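Local structure of 450aa long hypothetical fmu protein (Pyrococcus horikoshii, 2YXL) at residues Pro144-Glu147 and Leu148-Leu151; Asp175-Arg178 and Ser179-Lys182; Phe57-Ile60 and Met61-Gln64; Gly76-Pro79 and Leu80-Asp83. The protein probably transfers a methyl group from S-adenosyl-L-methionine to carbon 5 of a cytosine in RNA, as an archaeal member of the RsmB/NOP family. All blocks are in the same frame, centred on the assembly; numbering follows the deposited sequence.

Contact 1 (Pro144-Glu147 and Leu148-Leu151)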
loop_
_atom_site.group_PDB
_atom_site.type_symbol
_atom_site.label_atom_id
_atom_site.label_comp_id
_atom_site.label_asym_id
_atom_site.label_seq_id
_atom_site.Cartn_x
_atom_site.Cartn_y
_atom_site.Cartn_z
ATOM N N PRO A 144 -18.210 5.453 -23.783
ATOM C CA PRO A 144 -18.890 4.720 -22.712
ATOM C C PRO A 144 -20.396 4.606 -22.981
ATOM O O PRO A 144 -21.131 5.595 -22.879
ATOM C CB PRO A 144 -18.614 5.569 -21.458
ATOM C CG PRO A 144 -17.881 6.812 -21.933
ATOM C CD PRO A 144 -18.013 6.868 -23.425
ATOM N N LYS A 145 -20.834 3.397 -23.332
ATOM C CA LYS A 145 -22.227 3.125 -23.697
ATOM C C LYS A 145 -23.084 2.713 -22.495
ATOM O O LYS A 145 -24.089 3.361 -22.194
ATOM C CB LYS A 145 -22.297 2.062 -24.805
ATOM C CG LYS A 145 -21.121 1.080 -24.808
ATOM C CD LYS A 145 -21.338 -0.103 -25.743
ATOM C CE LYS A 145 -21.881 -1.315 -24.996
ATOM N NZ LYS A 145 -21.908 -2.527 -25.861
ATOM N N ASN A 146 -22.675 1.642 -21.816
ATOM C CA ASN A 146 -23.428 1.070 -20.700
ATOM C C ASN A 146 -23.588 2.025 -19.527
ATOM O O ASN A 146 -22.769 2.925 -19.327
ATOM C CB ASN A 146 -22.760 -0.216 -20.199
ATOM C CG ASN A 146 -22.680 -1.296 -21.264
ATOM O OD1 ASN A 146 -23.614 -1.497 -22.043
ATOM N ND2 ASN A 146 -21.560 -2.008 -21.292
ATOM N N GLU A 147 -24.649 1.814 -18.755
ATOM C CA GLU A 147 -24.838 2.500 -17.487
ATOM C C GLU A 147 -23.786 1.999 -16.497
ATOM O O GLU A 147 -23.373 2.726 -15.592
ATOM C CB GLU A 147 -26.249 2.243 -16.959
ATOM C CG GLU A 147 -26.808 3.358 -16.089
ATOM C CD GLU A 147 -28.330 3.388 -16.075
ATOM O OE1 GLU A 147 -28.956 2.858 -17.019
ATOM O OE2 GLU A 147 -28.903 3.952 -15.118
ATOM N N LEU A 148 -23.355 0.753 -16.696
ATOM C CA LEU A 148 -22.276 0.141 -15.922
ATOM C C LEU A 148 -20.919 0.756 -16.274
ATOM O O LEU A 148 -20.125 1.060 -15.383
ATOM C CB LEU A 148 -22.258 -1.379 -16.140
ATOM C CG LEU A 148 -21.184 -2.235 -15.455
ATOM C CD1 LEU A 148 -21.777 -3.550 -14.991
ATOM C CD2 LEU A 148 -19.980 -2.479 -16.363
ATOM N N GLU A 149 -20.660 0.926 -17.572
ATOM C CA GLU A 149 -19.415 1.536 -18.043
ATOM C C GLU A 149 -19.316 3.006 -17.642
ATOM O O GLU A 149 -18.231 3.494 -17.323
ATOM C CB GLU A 149 -19.260 1.382 -19.559
ATOM C CG GLU A 149 -18.908 -0.031 -20.008
ATOM C CD GLU A 149 -18.373 -0.094 -21.430
ATOM O OE1 GLU A 149 -18.963 0.547 -22.329
ATOM O OE2 GLU A 149 -17.363 -0.796 -21.652
ATOM N N GLU A 150 -20.454 3.698 -17.649
ATOM C CA GLU A 150 -20.533 5.086 -17.203
ATOM C C GLU A 150 -20.219 5.192 -15.710
ATOM O O GLU A 150 -19.519 6.111 -15.277
ATOM C CB GLU A 150 -21.921 5.659 -17.497
ATOM C CG GLU A 150 -21.973 7.178 -17.650
ATOM C CD GLU A 150 -21.523 7.651 -19.025
ATOM O OE1 GLU A 150 -22.369 8.189 -19.773
ATOM O OE2 GLU A 150 -20.331 7.483 -19.364
ATOM N N LEU A 151 -20.737 4.238 -14.938
ATOM C CA LEU A 151 -20.497 4.154 -13.499
ATOM C C LEU A 151 -19.024 3.881 -13.186
ATOM O O LEU A 151 -18.442 4.528 -12.315
ATOM C CB LEU A 151 -21.384 3.067 -12.882
ATOM C CG LEU A 151 -21.189 2.654 -11.420
ATOM C CD1 LEU A 151 -21.840 3.645 -10.457
ATOM C CD2 LEU A 151 -21.739 1.250 -11.199
#
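The amide of N146 and the carboxylate of E149 lie next to each other with their planes turned 51° apart, so the two flat groups are neither stacked nor coplanar. What the amide meets is the aliphatic stem of the glutamate: ND2 of N146 is 3.5 Å from CG of E149. With CG beside its backbone N (chi1 -61°), the asparagine swings its amide onto this stem, and although it sits at the N-cap position its side chain makes no capping bond. The carboxylate of E149 reaches back along the chain, where OE1 touches CG of K145 at 3.3 Å. The ammonium of that lysine is of opposite sign but stays apart, its NZ 5.5 Å from OE1 of E149, so any attraction is probably weak. A second carboxylate, that of E150, meets P144: a bend at chi2 (80°) brings OE2 of E150 within 3.3 Å of CB on the proline ring. Beneath these side chains the first helical turn is closed by backbone bonds, from E150 N to N146 O (3.0 Å) and from L151 N to E147 O (3.1 Å). This is a helix start at the surface, plain structural packing. The loop that follows helix 124-138 turns here into helix 147-155, which lays L148 against S159 and L151 against I162 of helix 159-169.

Contact 2 (Asp175-Arg178 and Ser179-Lys182)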
loop_
_atom_site.group_PDB
_atom_site.type_symbol
_atom_site.label_atom_id
_atom_site.label_comp_id
_atom_site.label_asym_id
_atom_site.label_seq_id
_atom_site.Cartn_x
_atom_site.Cartn_y
_atom_site.Cartn_z
ATOM N N ASP A 175 -17.899 9.858 -1.850
ATOM C CA ASP A 175 -16.822 10.530 -1.119
ATOM C C ASP A 175 -15.603 9.629 -0.915
ATOM O O ASP A 175 -14.460 10.095 -1.010
ATOM C CB ASP A 175 -17.324 11.061 0.227
ATOM C CG ASP A 175 -18.190 12.300 0.082
ATOM O OD1 ASP A 175 -17.905 13.137 -0.803
ATOM O OD2 ASP A 175 -19.154 12.444 0.865
ATOM N N PHE A 176 -15.856 8.348 -0.644
ATOM C CA PHE A 176 -14.794 7.353 -0.499
ATOM C C PHE A 176 -13.940 7.275 -1.756
ATOM O O PHE A 176 -12.710 7.350 -1.685
ATOM C CB PHE A 176 -15.371 5.972 -0.173
ATOM C CG PHE A 176 -14.357 4.858 -0.238
ATOM C CD1 PHE A 176 -14.241 4.069 -1.380
ATOM C CD2 PHE A 176 -13.509 4.605 0.839
ATOM C CE1 PHE A 176 -13.301 3.043 -1.448
ATOM C CE2 PHE A 176 -12.566 3.581 0.781
ATOM C CZ PHE A 176 -12.463 2.797 -0.366
ATOM N N PHE A 177 -14.595 7.123 -2.905
ATOM C CA PHE A 177 -13.877 7.031 -4.171
ATOM C C PHE A 177 -13.203 8.343 -4.554
ATOM O O PHE A 177 -12.128 8.329 -5.139
ATOM C CB PHE A 177 -14.766 6.479 -5.291
ATOM C CG PHE A 177 -14.979 4.994 -5.207
ATOM C CD1 PHE A 177 -16.204 4.474 -4.801
ATOM C CD2 PHE A 177 -13.944 4.113 -5.503
ATOM C CE1 PHE A 177 -16.401 3.098 -4.709
ATOM C CE2 PHE A 177 -14.130 2.738 -5.407
ATOM C CZ PHE A 177 -15.364 2.229 -5.013
ATOM N N ARG A 178 -13.817 9.467 -4.196
ATOM C CA ARG A 178 -13.166 10.768 -4.344
ATOM C C ARG A 178 -11.846 10.835 -3.573
ATOM O O ARG A 178 -10.821 11.219 -4.136
ATOM C CB ARG A 178 -14.099 11.915 -3.942
ATOM C CG ARG A 178 -14.945 12.435 -5.097
ATOM C CD ARG A 178 -15.488 13.826 -4.816
ATOM N NE ARG A 178 -16.649 13.794 -3.927
ATOM C CZ ARG A 178 -17.915 13.893 -4.332
ATOM N NH1 ARG A 178 -18.200 14.037 -5.623
ATOM N NH2 ARG A 178 -18.901 13.852 -3.442
ATOM N N SER A 179 -11.871 10.432 -2.302
ATOM C CA SER A 179 -10.667 10.439 -1.466
ATOM C C SER A 179 -9.558 9.484 -1.927
ATOM O O SER A 179 -8.380 9.775 -1.730
ATOM C CB SER A 179 -11.011 10.175 -0.002
ATOM O OG SER A 179 -11.483 8.852 0.186
ATOM N N VAL A 180 -9.924 8.352 -2.530
ATOM C CA VAL A 180 -8.918 7.427 -3.075
ATOM C C VAL A 180 -8.534 7.758 -4.524
ATOM O O VAL A 180 -7.651 7.119 -5.101
ATOM C CB VAL A 180 -9.307 5.916 -2.918
ATOM C CG1 VAL A 180 -9.464 5.540 -1.448
ATOM C CG2 VAL A 180 -10.560 5.565 -3.717
ATOM N N ASN A 181 -9.187 8.771 -5.093
ATOM C CA ASN A 181 -8.876 9.240 -6.446
ATOM C C ASN A 181 -8.067 10.535 -6.519
ATOM O O ASN A 181 -7.578 10.888 -7.592
ATOM C CB ASN A 181 -10.151 9.374 -7.288
ATOM C CG ASN A 181 -10.735 8.028 -7.688
ATOM O OD1 ASN A 181 -10.075 6.992 -7.591
ATOM N ND2 ASN A 181 -11.985 8.037 -8.133
ATOM N N LYS A 182 -7.920 11.229 -5.391
ATOM C CA LYS A 182 -7.259 12.542 -5.375
ATOM C C LYS A 182 -5.731 12.478 -5.484
ATOM O O LYS A 182 -5.089 11.571 -4.951
ATOM C CB LYS A 182 -7.701 13.409 -4.174
ATOM C CG LYS A 182 -7.565 12.768 -2.790
ATOM C CD LYS A 182 -7.932 13.756 -1.670
ATOM C CE LYS A 182 -8.291 13.054 -0.349
ATOM N NZ LYS A 182 -7.178 12.250 0.245
#
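The carbonyl O of F176 is gripped twice, by OG of S179 at 2.7 Å and by the backbone N of V180 at 3.1 Å. A serine hydroxyl bonding the carbonyl three residues back is common in helices, and here it supplements the i to i+4 ladder of helix 173-181 within the ferredoxin-like region of the protein. The hydroxyl gets there because OG stands between the backbone N and the carbonyl carbon of its own residue (chi1 67°), folded back over the preceding turn. One residue before F176, O of D175 receives the N-H of S179 (2.9 Å), while N181 N closes a tighter turn on R178 O (3.1 Å). With an alanine at S179, F176 O would probably lose its hydroxyl donor and be held across this turn by the V180 N-H. On the outer side R178 grips its own turn: NH2 forms a salt bridge with OD1 of D175, meeting the carboxylate from above its plane. The amide of N181 is used at both ends, OD1 by R353 and ND2 by the carbonyl of Y155. Inward lies the packing, where F176 is covered by V165 and L169, with its side chain about 11 Å from that of C390, the predicted nucleophile. V180 forks between the two phenylalanines: CG1 sits over a face of the F176 ring, while CG2 lies 4.1 Å from CD2 of F177.

Contact 3 (Phe57-Ile60 and Met61-Gln64)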
loop_
_atom_site.group_PDB
_atom_site.type_symbol
_atom_site.label_atom_id
_atom_site.label_comp_id
_atom_site.label_asym_id
_atom_site.label_seq_id
_atom_site.Cartn_x
_atom_site.Cartn_y
_atom_site.Cartn_z
ATOM N N PHE A 57 2.261 7.901 -13.679
ATOM C CA PHE A 57 2.377 6.588 -13.047
ATOM C C PHE A 57 1.112 6.219 -12.272
ATOM O O PHE A 57 0.512 5.170 -12.522
ATOM C CB PHE A 57 3.612 6.549 -12.135
ATOM C CG PHE A 57 3.826 5.232 -11.443
ATOM C CD1 PHE A 57 3.360 5.028 -10.144
ATOM C CD2 PHE A 57 4.506 4.196 -12.081
ATOM C CE1 PHE A 57 3.559 3.809 -9.494
ATOM C CE2 PHE A 57 4.712 2.974 -11.441
ATOM C CZ PHE A 57 4.237 2.781 -10.142
ATOM N N TYR A 58 0.703 7.087 -11.351
ATOM C CA TYR A 58 -0.492 6.842 -10.544
ATOM C C TYR A 58 -1.800 6.953 -11.326
ATOM O O TYR A 58 -2.788 6.317 -10.968
ATOM C CB TYR A 58 -0.525 7.750 -9.307
ATOM C CG TYR A 58 0.483 7.363 -8.248
ATOM C CD1 TYR A 58 1.492 8.246 -7.867
ATOM C CD2 TYR A 58 0.436 6.105 -7.636
ATOM C CE1 TYR A 58 2.423 7.897 -6.896
ATOM C CE2 TYR A 58 1.366 5.742 -6.666
ATOM C CZ TYR A 58 2.355 6.643 -6.301
ATOM O OH TYR A 58 3.278 6.298 -5.341
ATOM N N ASP A 59 -1.806 7.759 -12.382
ATOM C CA ASP A 59 -2.967 7.852 -13.259
ATOM C C ASP A 59 -3.201 6.520 -13.980
ATOM O O ASP A 59 -4.345 6.081 -14.124
ATOM C CB ASP A 59 -2.786 8.989 -14.270
ATOM C CG ASP A 59 -4.092 9.417 -14.912
ATOM O OD1 ASP A 59 -5.039 9.766 -14.181
ATOM O OD2 ASP A 59 -4.167 9.427 -16.155
ATOM N N ILE A 60 -2.116 5.881 -14.421
ATOM C CA ILE A 60 -2.190 4.573 -15.072
ATOM C C ILE A 60 -2.638 3.495 -14.073
ATOM O O ILE A 60 -3.541 2.706 -14.367
ATOM C CB ILE A 60 -0.844 4.171 -15.748
ATOM C CG1 ILE A 60 -0.501 5.136 -16.892
ATOM C CG2 ILE A 60 -0.903 2.731 -16.265
ATOM C CD1 ILE A 60 0.941 5.084 -17.362
ATOM N N MET A 61 -2.012 3.473 -12.898
ATOM C CA MET A 61 -2.370 2.514 -11.853
ATOM C C MET A 61 -3.847 2.629 -11.484
ATOM O O MET A 61 -4.554 1.625 -11.407
ATOM C CB MET A 61 -1.487 2.694 -10.606
ATOM C CG MET A 61 -0.018 2.326 -10.810
ATOM S SD MET A 61 0.180 0.686 -11.531
ATOM C CE MET A 61 1.960 0.520 -11.582
ATOM N N LYS A 62 -4.304 3.863 -11.287
ATOM C CA LYS A 62 -5.683 4.157 -10.906
ATOM C C LYS A 62 -6.709 3.707 -11.950
ATOM O O LYS A 62 -7.769 3.193 -11.592
ATOM C CB LYS A 62 -5.813 5.655 -10.612
ATOM C CG LYS A 62 -7.150 6.121 -10.068
ATOM C CD LYS A 62 -7.036 7.497 -9.409
ATOM C CE LYS A 62 -6.582 8.588 -10.386
ATOM N NZ LYS A 62 -6.369 9.906 -9.698
ATOM N N LYS A 63 -6.384 3.884 -13.230
ATOM C CA LYS A 63 -7.326 3.611 -14.321
ATOM C C LYS A 63 -6.995 2.330 -15.100
ATOM O O LYS A 63 -7.554 2.090 -16.176
ATOM C CB LYS A 63 -7.370 4.800 -15.283
ATOM C CG LYS A 63 -7.724 6.117 -14.628
ATOM C CD LYS A 63 -7.461 7.276 -15.571
ATOM C CE LYS A 63 -7.884 8.594 -14.947
ATOM N NZ LYS A 63 -7.444 9.741 -15.786
ATOM N N GLN A 64 -6.103 1.515 -14.539
ATOM C CA GLN A 64 -5.535 0.350 -15.219
ATOM C C GLN A 64 -6.576 -0.501 -15.941
ATOM O O GLN A 64 -6.423 -0.806 -17.131
ATOM C CB GLN A 64 -4.752 -0.508 -14.222
ATOM C CG GLN A 64 -3.725 -1.429 -14.854
ATOM C CD GLN A 64 -3.219 -2.488 -13.894
ATOM O OE1 GLN A 64 -2.035 -2.520 -13.559
ATOM N NE2 GLN A 64 -4.114 -3.363 -13.446
#
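M61 lies over the ring of F57, one turn back on the same helix, in a Met-aromatic contact. CG of M61 sits above one face, offset toward the rim, and the chain then bends at chi2 (-51°) so that SD stands 5.1 Å from the centroid of the F57 ring, 23° off its normal. The terminal CE closes in at 3.5 Å from CZ of F57. On the polar side K63 salt-bridges D59: NZ of K63 reaches OD1 of D59 at 2.9 Å on the syn side of the carboxylate, close to its plane, with a weaker bond of 3.3 Å from the same NZ to OD2 of D59. The lysine runs extended past CG to reach its mate. Backbone bonds of the helix set the spacing of both pairs, M61 N to F57 O (3.1 Å) and K63 N to D59 O (3.1 Å). Farther out, I22 of helix 12-24 packs on F57, I60 and M61, and F99 of helix 84-99 takes the ammonium of K63 in a cation-pi contact. A leucine in place of K63 would probably leave the D59 carboxylate without its close ionic partner and F99 without its cation. D59 is buried, and the like-charged carboxylate of D95 lies close to its OD2; that neighbour would probably favour protonation of one of the two acids, an effect the ammonium of K63 is likely to offset.

Contact 4 (Gly76-Pro79 and Leu80-Asp83)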
loop_
_atom_site.group_PDB
_atom_site.type_symbol
_atom_site.label_atom_id
_atom_site.label_comp_id
_atom_site.label_asym_id
_atom_site.label_seq_id
_atom_site.Cartn_x
_atom_site.Cartn_y
_atom_site.Cartn_z
ATOM N N GLY A 76 -7.830 -5.995 -30.048
ATOM C CA GLY A 76 -8.660 -7.168 -30.328
ATOM C C GLY A 76 -8.683 -8.209 -29.221
ATOM O O GLY A 76 -9.593 -9.038 -29.166
ATOM N N VAL A 77 -7.681 -8.172 -28.344
ATOM C CA VAL A 77 -7.580 -9.106 -27.217
ATOM C C VAL A 77 -7.205 -8.379 -25.930
ATOM O O VAL A 77 -6.704 -7.253 -25.968
ATOM C CB VAL A 77 -6.525 -10.221 -27.474
ATOM C CG1 VAL A 77 -6.954 -11.136 -28.623
ATOM C CG2 VAL A 77 -5.145 -9.619 -27.738
ATOM N N THR A 78 -7.434 -9.023 -24.790
ATOM C CA THR A 78 -6.937 -8.500 -23.521
ATOM C C THR A 78 -5.415 -8.286 -23.580
ATOM O O THR A 78 -4.693 -9.118 -24.134
ATOM C CB THR A 78 -7.318 -9.392 -22.313
ATOM O OG1 THR A 78 -6.671 -8.892 -21.137
ATOM C CG2 THR A 78 -6.911 -10.857 -22.535
ATOM N N PRO A 79 -4.930 -7.148 -23.049
ATOM C CA PRO A 79 -3.480 -6.919 -22.999
ATOM C C PRO A 79 -2.759 -7.903 -22.076
ATOM O O PRO A 79 -1.528 -7.983 -22.095
ATOM C CB PRO A 79 -3.368 -5.498 -22.444
ATOM C CG PRO A 79 -4.653 -5.277 -21.708
ATOM C CD PRO A 79 -5.685 -6.006 -22.498
ATOM N N LEU A 80 -3.528 -8.647 -21.283
ATOM C CA LEU A 80 -2.966 -9.615 -20.339
ATOM C C LEU A 80 -2.258 -10.802 -20.997
ATOM O O LEU A 80 -1.358 -11.377 -20.390
ATOM C CB LEU A 80 -4.030 -10.082 -19.331
ATOM C CG LEU A 80 -4.131 -9.364 -17.969
ATOM C CD1 LEU A 80 -3.780 -7.876 -18.015
ATOM C CD2 LEU A 80 -5.515 -9.560 -17.342
ATOM N N ILE A 81 -2.636 -11.150 -22.230
ATOM C CA ILE A 81 -1.972 -12.251 -22.960
ATOM C C ILE A 81 -0.718 -11.804 -23.717
ATOM O O ILE A 81 0.017 -12.630 -24.264
ATOM C CB ILE A 81 -2.921 -13.001 -23.948
ATOM C CG1 ILE A 81 -3.347 -12.091 -25.107
ATOM C CG2 ILE A 81 -4.115 -13.618 -23.208
ATOM C CD1 ILE A 81 -3.775 -12.845 -26.354
ATOM N N LEU A 82 -0.491 -10.496 -23.745
ATOM C CA LEU A 82 0.632 -9.894 -24.445
ATOM C C LEU A 82 1.896 -9.876 -23.583
ATOM O O LEU A 82 1.829 -10.014 -22.359
ATOM C CB LEU A 82 0.258 -8.462 -24.852
ATOM C CG LEU A 82 -0.320 -8.095 -26.229
ATOM C CD1 LEU A 82 -1.077 -9.208 -26.940
ATOM C CD2 LEU A 82 -1.186 -6.848 -26.102
ATOM N N ASP A 83 3.043 -9.711 -24.242
ATOM C CA ASP A 83 4.344 -9.497 -23.596
ATOM C C ASP A 83 4.291 -8.310 -22.612
ATOM O O ASP A 83 3.649 -7.298 -22.907
ATOM C CB ASP A 83 5.410 -9.275 -24.682
ATOM C CG ASP A 83 6.709 -8.696 -24.138
ATOM O OD1 ASP A 83 6.777 -7.458 -23.957
ATOM O OD2 ASP A 83 7.666 -9.473 -23.911
#
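OG1 of T78 accepts the backbone N-H of L80 at 3.2 Å and 163°, an almost straight bond that makes an ST turn. The hydroxyl is placed for it by chi1 of 174°, which sets OG1 opposite the backbone N and brings it round to the following residues. The carbonyl of T78 is used as well, but only weakly: I81 N approaches its O at 3.5 Å, the i to i+3 spacing of a 3-10 turn. P79, between these partners, has no N-H to give, but its carbonyl O is used twice. It accepts L82 N at 3.2 Å from well above the carbonyl plane, and also the guanidinium NH2 of R87. That same NH2 bonds the carbonyl O of L82, so one arginine nitrogen ties both ends of the turn together. At the far end D83 stands as N-cap of the next helix, its OD1 receiving the N-H of L86 and, weakly, that of W85. Apolar groups fill in around this polar frame. The side chains of V77 and I81 meet at about a right angle, CG2 of V77 lying 3.8 Å from CD1 of I81. CG2 of V77 also comes to 4.2 Å from CD1 of L82. The whole turn is a surface linker between two helices: P79 packs back on D68 and I71 of helix 47-75, while L82 rests on L90 of helix 84-99 and L80 bridges to both, lying against D68 on one and R87 and R91 on the other.

Along the chain the order is contact 3, contact 4, contact 1, contact 2, none nested in another. Contact 3 lies on helix 47-75 and contact 4 in the linker that follows it, their centres 18 Å apart within the N-terminal helical part. Contact 1 opens helix 147-155, with its centre about 19 Å from those of contacts 2 and 3 and no touch to either. Contacts 2 and 3 do meet: NZ of K62 lies 2.6 Å from O of N181, a probable hydrogen bond, and their centres are 14 Å apart. This joins helix 47-75 of the N-terminal helical part to helix 173-181 of the ferredoxin-like region.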